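Side-chain contacts in similarities with probable monooxygenase (Photorhabdus luminescens, PDB 4HB9), which binds FAD and is probably a flavin-dependent monooxygenase resembling the aromatic-ring hydroxylases: residues A[110-115]-A[233-238]; A[9-14]-A[329-334]; A[15-20]-A[27-32]; A[56-61]-A[337-342]. All coordinates share one frame; numbering follows the deposited sequence. Where two conformers were deposited one is given.

Interaction 1: A[110-115]-A[233-238]. With FAD (flavin-adenine dinucleotide), chain B; EDO (1,2-ethanediol), chain L.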
# COMPACT_ATOMS: atom_id res chain seq x y z
N SER A 110 -0.65 5.59 -10.93
CA SER A 110 0.53 4.77 -10.73
C SER A 110 1.12 5.12 -9.38
O SER A 110 0.99 6.25 -8.92
CB SER A 110 1.58 4.97 -11.83
OG SER A 110 2.08 6.29 -11.81
N ARG A 111 1.76 4.15 -8.74
CA ARG A 111 2.53 4.45 -7.53
C ARG A 111 3.59 5.50 -7.79
O ARG A 111 3.77 6.43 -6.98
CB ARG A 111 3.15 3.21 -6.90
CG ARG A 111 3.91 3.60 -5.64
CD ARG A 111 4.37 2.44 -4.80
NE ARG A 111 5.05 2.94 -3.59
CZ ARG A 111 4.56 2.87 -2.35
NH1 ARG A 111 3.40 2.30 -2.10
NH2 ARG A 111 5.25 3.40 -1.34
N THR A 112 4.28 5.41 -8.92
CA THR A 112 5.35 6.38 -9.22
C THR A 112 4.81 7.82 -9.31
O THR A 112 5.36 8.72 -8.70
CB THR A 112 6.22 6.02 -10.44
OG1 THR A 112 7.22 7.04 -10.63
CG2 THR A 112 5.39 5.92 -11.71
N GLU A 113 3.70 8.04 -10.01
CA GLU A 113 3.12 9.38 -10.07
C GLU A 113 2.64 9.88 -8.72
O GLU A 113 2.81 11.04 -8.41
CB GLU A 113 1.95 9.46 -11.06
CG GLU A 113 2.33 9.35 -12.54
CD GLU A 113 1.09 9.01 -13.39
OE1 GLU A 113 0.51 7.92 -13.17
OE2 GLU A 113 0.63 9.89 -14.15
N LEU A 114 1.97 9.02 -7.96
CA LEU A 114 1.47 9.39 -6.67
C LEU A 114 2.62 9.83 -5.78
O LEU A 114 2.51 10.88 -5.11
CB LEU A 114 0.68 8.25 -6.04
CG LEU A 114 0.07 8.52 -4.67
CD1 LEU A 114 -0.87 9.71 -4.69
CD2 LEU A 114 -0.64 7.28 -4.18
N LYS A 115 3.72 9.08 -5.79
CA LYS A 115 4.90 9.47 -4.97
C LYS A 115 5.52 10.81 -5.40
O LYS A 115 5.88 11.63 -4.56
CB LYS A 115 5.98 8.39 -4.96
CG LYS A 115 5.65 7.18 -4.09
CD LYS A 115 5.33 7.49 -2.63
CE LYS A 115 6.43 8.28 -1.89
NZ LYS A 115 7.76 7.65 -2.04
N VAL A 233 13.67 3.94 -15.81
CA VAL A 233 13.91 5.34 -16.17
C VAL A 233 13.70 6.22 -14.93
O VAL A 233 13.16 5.75 -13.91
CB VAL A 233 13.00 5.81 -17.32
CG1 VAL A 233 13.17 4.91 -18.53
CG2 VAL A 233 11.53 5.84 -16.90
N GLU A 234 14.14 7.47 -15.02
CA GLU A 234 13.88 8.47 -13.99
C GLU A 234 12.37 8.67 -13.87
O GLU A 234 11.67 8.74 -14.90
CB GLU A 234 14.53 9.81 -14.37
CG GLU A 234 16.06 9.79 -14.40
CD GLU A 234 16.66 11.04 -15.04
OE1 GLU A 234 16.01 12.12 -15.01
OE2 GLU A 234 17.79 10.95 -15.57
N ALA A 235 11.89 8.80 -12.64
CA ALA A 235 10.48 9.04 -12.34
C ALA A 235 9.82 10.09 -13.22
O ALA A 235 8.75 9.85 -13.77
CB ALA A 235 10.31 9.40 -10.87
N SER A 236 10.46 11.25 -13.38
CA SER A 236 9.83 12.34 -14.14
C SER A 236 9.67 11.99 -15.61
O SER A 236 8.93 12.64 -16.32
CB SER A 236 10.66 13.64 -14.01
OG SER A 236 11.88 13.54 -14.73
N LEU A 237 10.38 10.95 -16.06
CA LEU A 237 10.29 10.47 -17.44
C LEU A 237 9.46 9.19 -17.58
O LEU A 237 9.42 8.60 -18.64
CB LEU A 237 11.70 10.22 -17.97
CG LEU A 237 12.58 11.47 -18.09
CD1 LEU A 237 13.94 11.08 -18.63
CD2 LEU A 237 11.95 12.55 -18.97
N ALA A 238 8.77 8.76 -16.53
CA ALA A 238 8.05 7.50 -16.63
C ALA A 238 7.01 7.63 -17.73
O ALA A 238 6.35 8.67 -17.85
CB ALA A 238 7.38 7.14 -15.30
PA FAD B . 5.39 2.78 2.46
O1A FAD B . 4.61 3.57 1.45
O2A FAD B . 5.96 1.42 2.24
O5B FAD B . 6.55 3.73 3.02
C5B FAD B . 7.49 3.29 3.98
C4B FAD B . 8.69 4.20 3.82
O4B FAD B . 9.57 4.02 4.94
C3B FAD B . 9.50 3.93 2.54
O3B FAD B . 9.83 5.14 1.85
C2B FAD B . 10.73 3.23 3.08
O2B FAD B . 11.91 3.38 2.31
C1B FAD B . 10.88 3.93 4.45
N9A FAD B . 11.66 3.20 5.45
C8A FAD B . 11.56 1.89 5.80
N7A FAD B . 12.40 1.59 6.83
C5A FAD B . 13.04 2.74 7.13
C6A FAD B . 14.08 3.10 8.12
N6A FAD B . 14.54 2.12 8.93
N1A FAD B . 14.53 4.38 8.14
C2A FAD B . 14.01 5.32 7.32
N3A FAD B . 13.07 5.07 6.39
C4A FAD B . 12.55 3.80 6.26
N1 FAD B . -3.00 0.16 -1.45
C2 FAD B . -4.21 0.69 -1.76
O2 FAD B . -4.87 1.37 -0.90
N3 FAD B . -4.73 0.51 -2.99
C4 FAD B . -4.16 -0.22 -3.96
O4 FAD B . -4.73 -0.34 -5.08
C4X FAD B . -2.88 -0.86 -3.69
N5 FAD B . -2.22 -1.61 -4.62
C5X FAD B . -1.04 -2.18 -4.31
C6 FAD B . -0.37 -2.97 -5.24
C7 FAD B . 0.86 -3.56 -4.94
C7M FAD B . 1.59 -4.42 -5.96
C8 FAD B . 1.46 -3.37 -3.61
C8M FAD B . 2.79 -3.99 -3.26
C9 FAD B . 0.79 -2.59 -2.67
C9A FAD B . -0.43 -1.98 -2.96
N10 FAD B . -1.10 -1.18 -2.00
C10 FAD B . -2.33 -0.62 -2.33
C1' FAD B . -0.58 -0.98 -0.63
C2' FAD B . 0.22 0.31 -0.48
O2' FAD B . 1.20 0.43 -1.49
C3' FAD B . 0.91 0.30 0.89
O3' FAD B . -0.02 -0.17 1.86
C4' FAD B . 1.35 1.71 1.27
O4' FAD B . 2.55 1.98 0.57
C5' FAD B . 1.60 1.86 2.75
O5' FAD B . 2.01 3.19 2.98
P FAD B . 3.12 3.45 4.11
O1P FAD B . 3.39 4.93 4.03
O2P FAD B . 2.65 2.83 5.40
O3P FAD B . 4.44 2.62 3.74
C1 EDO L . 11.34 7.06 -1.97
O1 EDO L . 10.95 7.93 -0.91
C2 EDO L . 11.87 5.78 -1.34
O2 EDO L . 10.80 5.06 -0.71
O HOH W 1 6.55 9.15 -12.11
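Ala-235 is the first residue of the loop 233-238 to meet the helix: its CB lies beside the Thr-112 hydroxyl, 3.9 Å from OG1. The two segments make no direct hydrogen bond. A water joins them instead, lying 2.7 Å from Thr-112 OG1 and donating to Ala-235 O at 2.8 Å. With chi1 at 180°, Thr-112 holds OG1 anti to its own nitrogen, where it reaches this water. The chain then turns through a short 3-10 segment, closed by Ala-238 N bonding to Ala-235 O, and Ala-238 brings its CB to 4.3 Å from Thr-112 CG2. The threonine is thus met at both branches, polar and apolar.

The helix start is fixed by a capping box: Glu-113 N bonds to Ser-110 OG, and Ser-110 OG donates to Glu-113 OE1 at 2.6 Å. Arg-111, directly after the cap, extends to the FAD, giving NH1 to O4' at 2.8 Å and NH2 to O1A at 2.9 Å, so one guanidinium spans ribityl chain and phosphate. The thin, water-bridged contact joins the loop between strands 218-228 and 240-251 to helix 111-119, with Ile-240 of the latter strand and Leu-40 also against Thr-112, and Ile-11 of helix 11-22 beside Arg-111 and Leu-114.

Interaction 2: A[9-14]-A[329-334]; sequences AGIGGT and SGANTA. With FAD (flavin-adenine dinucleotide), chain B; EDO (1,2-ethanediol), chain G; EDO (1,2-ethanediol), chain L.
Ile-11 meets Ala-331 and Ala-334 where the first turns of two helices come together beside the diphosphate and ribityl chain of the FAD. The apolar part is small. A chi1 of -61° puts Ile-11 CG1 beside the backbone nitrogen and leaves CG2 anti to it; CG2 lies 4.4 Å from Ala-331 CB and touches Ala-334 CB at about the same range, while the other branch, CG1, turns to the ribityl O4' of the cofactor. Beside it, at the close approach of the two helices, Gly-12 brings its CA to 3.9 Å from Ala-334 O.

Hydrogen bonds to the FAD come from backbone amides at both helix starts. Ile-11 N donates to FAD O1A on one phosphate. The other phosphate is held through its O1P, which accepts from Gly-12 N at 2.8 Å. On the partner helix Ala-331 N points to flavin N1 at 3.0 Å with a nearly straight bond (164°), and Asn-332 N does the same for O2.

Intrahelical bonds steady these turns. Thr-14 OG1 and Thr-14 N approach Gly-10 O from opposite faces of its plane, and Thr-333 OG1 donates to Ser-329 O from above the carbonyl plane. Asn-332 is itself anchored through ND2 to His-46 O and through OD1 to Asn-48 N.

Gly-10 and Gly-13 belong to a GxGxxG sequence of the Rossmann type. With helix N-termini aimed at the diphosphate and at the N1–O2 edge of the flavin, the two dipoles would be expected to stabilise phosphate charge and any negative charge gathering at N1 and O2 on reduction.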
# COMPACT_ATOMS: atom_id res chain seq x y z
N ALA A 9 9.45 8.43 4.13
CA ALA A 9 8.79 9.26 3.13
C ALA A 9 8.03 8.36 2.15
O ALA A 9 8.27 8.39 0.93
CB ALA A 9 9.78 10.10 2.38
N GLY A 10 7.14 7.55 2.70
CA GLY A 10 6.21 6.74 1.91
C GLY A 10 4.89 7.45 1.76
O GLY A 10 4.77 8.66 1.93
N ILE A 11 3.85 6.69 1.44
CA ILE A 11 2.54 7.27 1.22
C ILE A 11 2.05 8.03 2.45
O ILE A 11 1.65 9.19 2.36
CB ILE A 11 1.50 6.18 0.88
CG1 ILE A 11 1.88 5.43 -0.41
CG2 ILE A 11 0.12 6.78 0.74
CD1 ILE A 11 2.05 6.27 -1.64
N GLY A 12 2.07 7.35 3.59
CA GLY A 12 1.58 7.93 4.84
C GLY A 12 2.40 9.09 5.36
O GLY A 12 1.85 10.12 5.73
N GLY A 13 3.72 8.93 5.36
CA GLY A 13 4.62 9.92 5.95
C GLY A 13 4.61 11.25 5.22
O GLY A 13 4.61 12.31 5.83
N THR A 14 4.59 11.18 3.89
CA THR A 14 4.52 12.39 3.10
C THR A 14 3.18 13.08 3.26
O THR A 14 3.13 14.31 3.44
CB THR A 14 4.83 12.12 1.60
OG1 THR A 14 3.94 11.14 1.08
CG2 THR A 14 6.24 11.65 1.41
N SER A 329 -5.96 -2.24 0.66
CA SER A 329 -6.25 -0.85 0.85
C SER A 329 -5.22 -0.18 1.76
O SER A 329 -5.52 0.75 2.46
CB SER A 329 -7.65 -0.71 1.43
OG SER A 329 -7.70 -1.38 2.68
N GLY A 330 -3.98 -0.66 1.72
CA GLY A 330 -2.95 -0.14 2.59
C GLY A 330 -2.65 1.33 2.34
O GLY A 330 -2.49 2.11 3.29
N ALA A 331 -2.54 1.72 1.07
CA ALA A 331 -2.30 3.14 0.75
C ALA A 331 -3.43 3.99 1.31
O ALA A 331 -3.18 5.02 1.96
CB ALA A 331 -2.16 3.36 -0.76
N ASN A 332 -4.67 3.57 1.07
CA ASN A 332 -5.79 4.34 1.56
C ASN A 332 -5.81 4.44 3.08
O ASN A 332 -6.13 5.50 3.63
CB ASN A 332 -7.11 3.78 1.08
CG ASN A 332 -7.29 4.01 -0.39
OD1 ASN A 332 -7.45 5.15 -0.81
ND2 ASN A 332 -7.31 2.94 -1.17
N THR A 333 -5.47 3.34 3.75
CA THR A 333 -5.44 3.34 5.23
C THR A 333 -4.29 4.19 5.77
O THR A 333 -4.48 4.93 6.75
CB THR A 333 -5.41 1.91 5.79
OG1 THR A 333 -6.49 1.19 5.21
CG2 THR A 333 -5.64 1.93 7.26
N ALA A 334 -3.12 4.14 5.12
CA ALA A 334 -2.02 5.02 5.47
C ALA A 334 -2.39 6.52 5.33
O ALA A 334 -2.07 7.35 6.21
CB ALA A 334 -0.79 4.71 4.63
PA FAD B . 5.39 2.78 2.46
O1A FAD B . 4.61 3.57 1.45
O2A FAD B . 5.96 1.42 2.24
O5B FAD B . 6.55 3.73 3.02
C5B FAD B . 7.49 3.29 3.98
C4B FAD B . 8.69 4.20 3.82
O4B FAD B . 9.57 4.02 4.94
C3B FAD B . 9.50 3.93 2.54
O3B FAD B . 9.83 5.14 1.85
C2B FAD B . 10.73 3.23 3.08
O2B FAD B . 11.91 3.38 2.31
C1B FAD B . 10.88 3.93 4.45
N9A FAD B . 11.66 3.20 5.45
C8A FAD B . 11.56 1.89 5.80
N7A FAD B . 12.40 1.59 6.83
C5A FAD B . 13.04 2.74 7.13
C6A FAD B . 14.08 3.10 8.12
N6A FAD B . 14.54 2.12 8.93
N1A FAD B . 14.53 4.38 8.14
C2A FAD B . 14.01 5.32 7.32
N3A FAD B . 13.07 5.07 6.39
C4A FAD B . 12.55 3.80 6.26
N1 FAD B . -3.00 0.16 -1.45
C2 FAD B . -4.21 0.69 -1.76
O2 FAD B . -4.87 1.37 -0.90
N3 FAD B . -4.73 0.51 -2.99
C4 FAD B . -4.16 -0.22 -3.96
O4 FAD B . -4.73 -0.34 -5.08
C4X FAD B . -2.88 -0.86 -3.69
N5 FAD B . -2.22 -1.61 -4.62
C5X FAD B . -1.04 -2.18 -4.31
C6 FAD B . -0.37 -2.97 -5.24
C7 FAD B . 0.86 -3.56 -4.94
C7M FAD B . 1.59 -4.42 -5.96
C8 FAD B . 1.46 -3.37 -3.61
C8M FAD B . 2.79 -3.99 -3.26
C9 FAD B . 0.79 -2.59 -2.67
C9A FAD B . -0.43 -1.98 -2.96
N10 FAD B . -1.10 -1.18 -2.00
C10 FAD B . -2.33 -0.62 -2.33
C1' FAD B . -0.58 -0.98 -0.63
C2' FAD B . 0.22 0.31 -0.48
O2' FAD B . 1.20 0.43 -1.49
C3' FAD B . 0.91 0.30 0.89
O3' FAD B . -0.02 -0.17 1.86
C4' FAD B . 1.35 1.71 1.27
O4' FAD B . 2.55 1.98 0.57
C5' FAD B . 1.60 1.86 2.75
O5' FAD B . 2.01 3.19 2.98
P FAD B . 3.12 3.45 4.11
O1P FAD B . 3.39 4.93 4.03
O2P FAD B . 2.65 2.83 5.40
O3P FAD B . 4.44 2.62 3.74
C1 EDO G . -9.57 1.77 3.30
O1 EDO G . -10.98 1.65 3.08
C2 EDO G . -9.31 3.06 4.06
O2 EDO G . -9.44 2.85 5.45
C1 EDO L . 11.34 7.06 -1.97
O1 EDO L . 10.95 7.93 -0.91
C2 EDO L . 11.87 5.78 -1.34
O2 EDO L . 10.80 5.06 -0.71

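Interaction 3: A[15-20]-A[27-32]. With FAD (flavin-adenine dinucleotide), chain B; EDO (1,2-ethanediol), chain E.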
# COMPACT_ATOMS: atom_id res chain seq x y z
N CYS A 15 2.09 12.32 3.23
CA CYS A 15 0.78 12.91 3.43
C CYS A 15 0.74 13.61 4.79
O CYS A 15 0.27 14.74 4.89
CB CYS A 15 -0.36 11.90 3.32
SG CYS A 15 -2.00 12.65 3.22
N LEU A 16 1.22 12.92 5.82
CA LEU A 16 1.28 13.49 7.16
C LEU A 16 2.06 14.80 7.19
O LEU A 16 1.62 15.76 7.80
CB LEU A 16 1.89 12.51 8.17
CG LEU A 16 2.00 13.00 9.62
CD1 LEU A 16 0.65 13.35 10.22
CD2 LEU A 16 2.71 11.95 10.48
N ALA A 17 3.22 14.84 6.56
CA ALA A 17 4.06 16.03 6.62
C ALA A 17 3.36 17.21 5.95
O ALA A 17 3.37 18.31 6.48
CB ALA A 17 5.44 15.78 6.03
N HIS A 18 2.67 16.98 4.83
CA HIS A 18 1.84 18.01 4.22
C HIS A 18 0.79 18.54 5.15
O HIS A 18 0.59 19.77 5.27
CB HIS A 18 1.17 17.48 2.95
CG HIS A 18 2.08 17.42 1.78
ND1 HIS A 18 2.67 18.54 1.25
CD2 HIS A 18 2.50 16.38 1.03
CE1 HIS A 18 3.43 18.19 0.24
NE2 HIS A 18 3.34 16.88 0.08
N GLY A 19 0.11 17.63 5.84
CA GLY A 19 -0.94 18.01 6.74
C GLY A 19 -0.44 18.84 7.91
O GLY A 19 -1.05 19.86 8.27
N LEU A 20 0.66 18.41 8.51
CA LEU A 20 1.24 19.14 9.65
C LEU A 20 1.71 20.53 9.22
O LEU A 20 1.46 21.51 9.94
CB LEU A 20 2.39 18.35 10.27
CG LEU A 20 1.98 16.99 10.85
CD1 LEU A 20 3.19 16.21 11.31
CD2 LEU A 20 0.98 17.13 11.98
N VAL A 27 8.01 19.94 11.01
CA VAL A 27 8.05 18.52 10.67
C VAL A 27 9.26 18.22 9.83
O VAL A 27 9.64 19.00 8.92
CB VAL A 27 6.72 18.06 9.98
CG1 VAL A 27 6.40 18.94 8.79
CG2 VAL A 27 6.77 16.58 9.59
N THR A 28 9.88 17.09 10.13
CA THR A 28 10.96 16.54 9.33
C THR A 28 10.68 15.06 9.06
O THR A 28 10.17 14.34 9.93
CB THR A 28 12.31 16.68 10.09
OG1 THR A 28 12.53 18.05 10.44
CG2 THR A 28 13.44 16.19 9.24
N ILE A 29 11.02 14.62 7.85
CA ILE A 29 10.94 13.22 7.50
C ILE A 29 12.32 12.67 7.27
O ILE A 29 13.11 13.28 6.57
CB ILE A 29 10.15 12.98 6.18
CG1 ILE A 29 8.70 13.45 6.29
CG2 ILE A 29 10.20 11.50 5.81
CD1 ILE A 29 7.99 13.48 4.96
N TYR A 30 12.59 11.50 7.82
CA TYR A 30 13.85 10.80 7.61
C TYR A 30 13.56 9.53 6.80
O TYR A 30 12.80 8.67 7.22
CB TYR A 30 14.54 10.47 8.95
CG TYR A 30 14.63 11.69 9.84
CD1 TYR A 30 15.70 12.58 9.73
CD2 TYR A 30 13.62 11.98 10.74
CE1 TYR A 30 15.77 13.72 10.54
CE2 TYR A 30 13.68 13.10 11.54
CZ TYR A 30 14.75 13.95 11.44
OH TYR A 30 14.78 15.07 12.25
N GLU A 31 14.17 9.46 5.63
CA GLU A 31 13.92 8.39 4.65
C GLU A 31 15.20 7.65 4.34
O GLU A 31 16.23 8.26 4.07
CB GLU A 31 13.32 8.99 3.36
CG GLU A 31 13.31 8.04 2.17
CD GLU A 31 12.52 6.76 2.43
OE1 GLU A 31 11.39 6.85 2.95
OE2 GLU A 31 13.02 5.67 2.08
N ARG A 32 15.13 6.31 4.35
CA ARG A 32 16.32 5.49 4.13
C ARG A 32 16.84 5.56 2.70
O ARG A 32 18.03 5.48 2.49
CB ARG A 32 16.08 4.03 4.51
CG ARG A 32 15.08 3.30 3.63
CD ARG A 32 14.94 1.85 4.01
NE ARG A 32 13.85 1.26 3.23
CZ ARG A 32 13.43 0.01 3.35
NH1 ARG A 32 14.04 -0.82 4.20
NH2 ARG A 32 12.43 -0.41 2.60
PA FAD B . 5.39 2.78 2.46
O1A FAD B . 4.61 3.57 1.45
O2A FAD B . 5.96 1.42 2.24
O5B FAD B . 6.55 3.73 3.02
C5B FAD B . 7.49 3.29 3.98
C4B FAD B . 8.69 4.20 3.82
O4B FAD B . 9.57 4.02 4.94
C3B FAD B . 9.50 3.93 2.54
O3B FAD B . 9.83 5.14 1.85
C2B FAD B . 10.73 3.23 3.08
O2B FAD B . 11.91 3.38 2.31
C1B FAD B . 10.88 3.93 4.45
N9A FAD B . 11.66 3.20 5.45
C8A FAD B . 11.56 1.89 5.80
N7A FAD B . 12.40 1.59 6.83
C5A FAD B . 13.04 2.74 7.13
C6A FAD B . 14.08 3.10 8.12
N6A FAD B . 14.54 2.12 8.93
N1A FAD B . 14.53 4.38 8.14
C2A FAD B . 14.01 5.32 7.32
N3A FAD B . 13.07 5.07 6.39
C4A FAD B . 12.55 3.80 6.26
N1 FAD B . -3.00 0.16 -1.45
C2 FAD B . -4.21 0.69 -1.76
O2 FAD B . -4.87 1.37 -0.90
N3 FAD B . -4.73 0.51 -2.99
C4 FAD B . -4.16 -0.22 -3.96
O4 FAD B . -4.73 -0.34 -5.08
C4X FAD B . -2.88 -0.86 -3.69
N5 FAD B . -2.22 -1.61 -4.62
C5X FAD B . -1.04 -2.18 -4.31
C6 FAD B . -0.37 -2.97 -5.24
C7 FAD B . 0.86 -3.56 -4.94
C7M FAD B . 1.59 -4.42 -5.96
C8 FAD B . 1.46 -3.37 -3.61
C8M FAD B . 2.79 -3.99 -3.26
C9 FAD B . 0.79 -2.59 -2.67
C9A FAD B . -0.43 -1.98 -2.96
N10 FAD B . -1.10 -1.18 -2.00
C10 FAD B . -2.33 -0.62 -2.33
C1' FAD B . -0.58 -0.98 -0.63
C2' FAD B . 0.22 0.31 -0.48
O2' FAD B . 1.20 0.43 -1.49
C3' FAD B . 0.91 0.30 0.89
O3' FAD B . -0.02 -0.17 1.86
C4' FAD B . 1.35 1.71 1.27
O4' FAD B . 2.55 1.98 0.57
C5' FAD B . 1.60 1.86 2.75
O5' FAD B . 2.01 3.19 2.98
P FAD B . 3.12 3.45 4.11
O1P FAD B . 3.39 4.93 4.03
O2P FAD B . 2.65 2.83 5.40
O3P FAD B . 4.44 2.62 3.74
C1 EDO E . 2.61 21.91 2.61
O1 EDO E . 3.40 20.84 2.18
C2 EDO E . 1.21 21.41 2.83
O2 EDO E . 0.75 21.91 4.01
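Val-27 packs against Ala-17 across the helix and strand of a beta-alpha-beta unit. From its CB, directed at the helix, the valine divides into two methyls. CG1, at chi1 53° wedged between the backbone nitrogen and the carbonyl carbon, reaches Ala-17 O at 3.9 Å. CG2, placed opposite the nitrogen, lies 3.9 Å from Ala-17 CB and 4.0 Å from Leu-20 CD1, the valine and leucine side chains meeting at about a right angle. Two residues on, Ile-29 stretches its CD1 onto the same alanine methyl, 3.6 Å from Ala-17 CB, so two strand side chains touch this small residue.

Farther along, the segment reaches the cofactor. Glu-31 takes both ribose hydroxyls of the FAD, O3B on OE1 and O2B on OE2, each at 2.6 Å. An acidic residue near the C-terminal end of the second strand is characteristic of FAD- and NAD-binding Rossmann folds. Arg-32 NE also donates to O2B, while one guanidinium face lies over adenine C8A.

Segments 15-20 and 27-30 run nearly antiparallel (167°), axes 8.7 Å apart; strand 3-7 completes the unit through Ile-6 and Val-4, strand 126-127 flanks Ile-29, and helix 330-349 covers helix 11-22 at Cys-15.

Interaction 4: A[56-61]-A[337-342]; sequences QECLPA and DALLLT
The carboxylate of Glu-57 is the flat group that meets Leu-339, and it does so at its OE1 end: CD2 of the leucine sits over one face there, 3.8 Å from OE1, while CD1 lies nearer the edge, beyond OE1 at 3.7 Å. The glutamate was modelled in two conformers, so this placement is less certain than the rest. The setting is helix-on-helix packing at the Rossmann-type FAD-binding fold, where the last turn of helix 49-58 lies against the middle of helix 330-349.

Leu-339 is the side chain both neighbours use. Its chi1 of 177° and chi2 of 59° together bring CD1 to the other helix; there CD1 also finds Glu-57 CB, part of the aliphatic stem, at 3.8 Å. The glutamate stem and the leucine cross obliquely, and no hydrogen bond links the segments.

The sulfur of Cys-58 provides the more buried half. SG lies 3.9 Å from Leu-339 CD1, close to the leucine backbone as well, and helix 11-22 adds Cys-15 beside it. One turn farther on, Thr-342 OG1 approaches SG only at 4.2 Å, a distant touch. That hydroxyl is already engaged within its own helix, donating to Ala-338 O at 2.7 Å from the face of the carbonyl plane opposite to Thr-342 N.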
# COMPACT_ATOMS: atom_id res chain seq x y z
N GLN A 56 -7.04 15.42 -0.39
CA GLN A 56 -7.60 16.74 -0.70
C GLN A 56 -7.44 17.67 0.51
O GLN A 56 -7.19 18.86 0.33
CB GLN A 56 -9.06 16.63 -1.12
CG GLN A 56 -9.65 17.91 -1.68
CD GLN A 56 -11.02 17.70 -2.29
OE1 GLN A 56 -11.65 16.65 -2.09
NE2 GLN A 56 -11.48 18.67 -3.06
N GLU A 57 -7.58 17.11 1.71
CA GLU A 57 -7.48 17.91 2.96
C GLU A 57 -6.03 18.17 3.41
O GLU A 57 -5.77 19.12 4.15
CB GLU A 57 -8.34 17.25 4.07
CG GLU A 57 -9.82 17.20 3.69
CD GLU A 57 -10.80 16.95 4.83
OE1 GLU A 57 -10.38 16.71 5.99
OE2 GLU A 57 -12.02 17.00 4.56
N CYS A 58 -5.07 17.36 2.98
CA CYS A 58 -3.68 17.57 3.42
C CYS A 58 -2.78 18.26 2.41
O CYS A 58 -1.87 19.00 2.79
CB CYS A 58 -3.03 16.24 3.79
SG CYS A 58 -3.72 15.52 5.29
N LEU A 59 -2.99 17.95 1.13
CA LEU A 59 -2.09 18.40 0.08
C LEU A 59 -2.30 19.89 -0.24
O LEU A 59 -3.45 20.35 -0.25
CB LEU A 59 -2.32 17.60 -1.20
CG LEU A 59 -1.80 16.16 -1.36
CD1 LEU A 59 -2.20 15.62 -2.74
CD2 LEU A 59 -0.32 16.03 -1.18
N PRO A 60 -1.21 20.62 -0.53
CA PRO A 60 -1.38 21.95 -1.13
C PRO A 60 -2.19 21.84 -2.41
O PRO A 60 -2.19 20.79 -3.05
CB PRO A 60 0.03 22.40 -1.46
CG PRO A 60 0.92 21.55 -0.62
CD PRO A 60 0.21 20.24 -0.45
N ALA A 61 -2.89 22.91 -2.76
CA ALA A 61 -3.77 22.87 -3.91
C ALA A 61 -3.03 22.47 -5.18
O ALA A 61 -3.58 21.76 -6.00
CB ALA A 61 -4.46 24.22 -4.08
N ASP A 337 -4.90 7.43 8.12
CA ASP A 337 -4.12 7.66 9.35
C ASP A 337 -3.48 9.06 9.35
O ASP A 337 -3.50 9.77 10.35
CB ASP A 337 -2.97 6.68 9.50
CG ASP A 337 -3.40 5.23 9.77
OD1 ASP A 337 -4.59 4.92 10.05
OD2 ASP A 337 -2.51 4.37 9.67
N ALA A 338 -2.90 9.44 8.21
CA ALA A 338 -2.18 10.72 8.10
C ALA A 338 -3.11 11.92 8.32
O ALA A 338 -2.77 12.87 9.04
CB ALA A 338 -1.46 10.81 6.76
N LEU A 339 -4.30 11.85 7.74
CA LEU A 339 -5.29 12.89 7.95
C LEU A 339 -5.72 12.93 9.42
O LEU A 339 -5.80 13.99 10.04
CB LEU A 339 -6.51 12.62 7.07
CG LEU A 339 -7.65 13.62 7.27
CD1 LEU A 339 -7.19 15.03 6.97
CD2 LEU A 339 -8.84 13.28 6.40
N LEU A 340 -6.01 11.77 9.97
CA LEU A 340 -6.42 11.70 11.37
C LEU A 340 -5.35 12.22 12.34
O LEU A 340 -5.64 13.04 13.22
CB LEU A 340 -6.79 10.27 11.72
CG LEU A 340 -7.35 10.11 13.13
CD1 LEU A 340 -8.58 10.99 13.33
CD2 LEU A 340 -7.64 8.63 13.33
N LEU A 341 -4.11 11.77 12.19
CA LEU A 341 -3.02 12.22 13.04
C LEU A 341 -2.72 13.71 12.86
O LEU A 341 -2.44 14.40 13.83
CB LEU A 341 -1.78 11.38 12.82
CG LEU A 341 -0.61 11.64 13.78
CD1 LEU A 341 -1.04 11.58 15.26
CD2 LEU A 341 0.49 10.64 13.51
N THR A 342 -2.81 14.21 11.63
CA THR A 342 -2.74 15.66 11.39
C THR A 342 -3.75 16.42 12.27
O THR A 342 -3.41 17.39 12.95
CB THR A 342 -3.02 16.00 9.91
OG1 THR A 342 -1.99 15.44 9.10
CG2 THR A 342 -3.07 17.49 9.70

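Overall arrangement
Helix 11-22 ties the set together: its first turn serves interaction 2 and its later turns interaction 3, whose centres lie about 11 Å apart. Helix 330-349 likewise supplies interactions 2 and 4, again with centres about 11 Å apart. Interaction 1 is outlying, its centre about 22 Å from that of interaction 4, yet it touches interaction 2 through Lys-115 and Ile-11. Along the chain interaction 3 closes before interactions 1 and 4 open; interaction 2 encloses 1 and 3, interaction 4 also encloses 1, and 2 and 4 cross. Interactions 1, 2 and 3 all bind the FAD, so distant sequence parts converge on one extended cofactor; interaction 4 packs against 2 and 3 without touching 1.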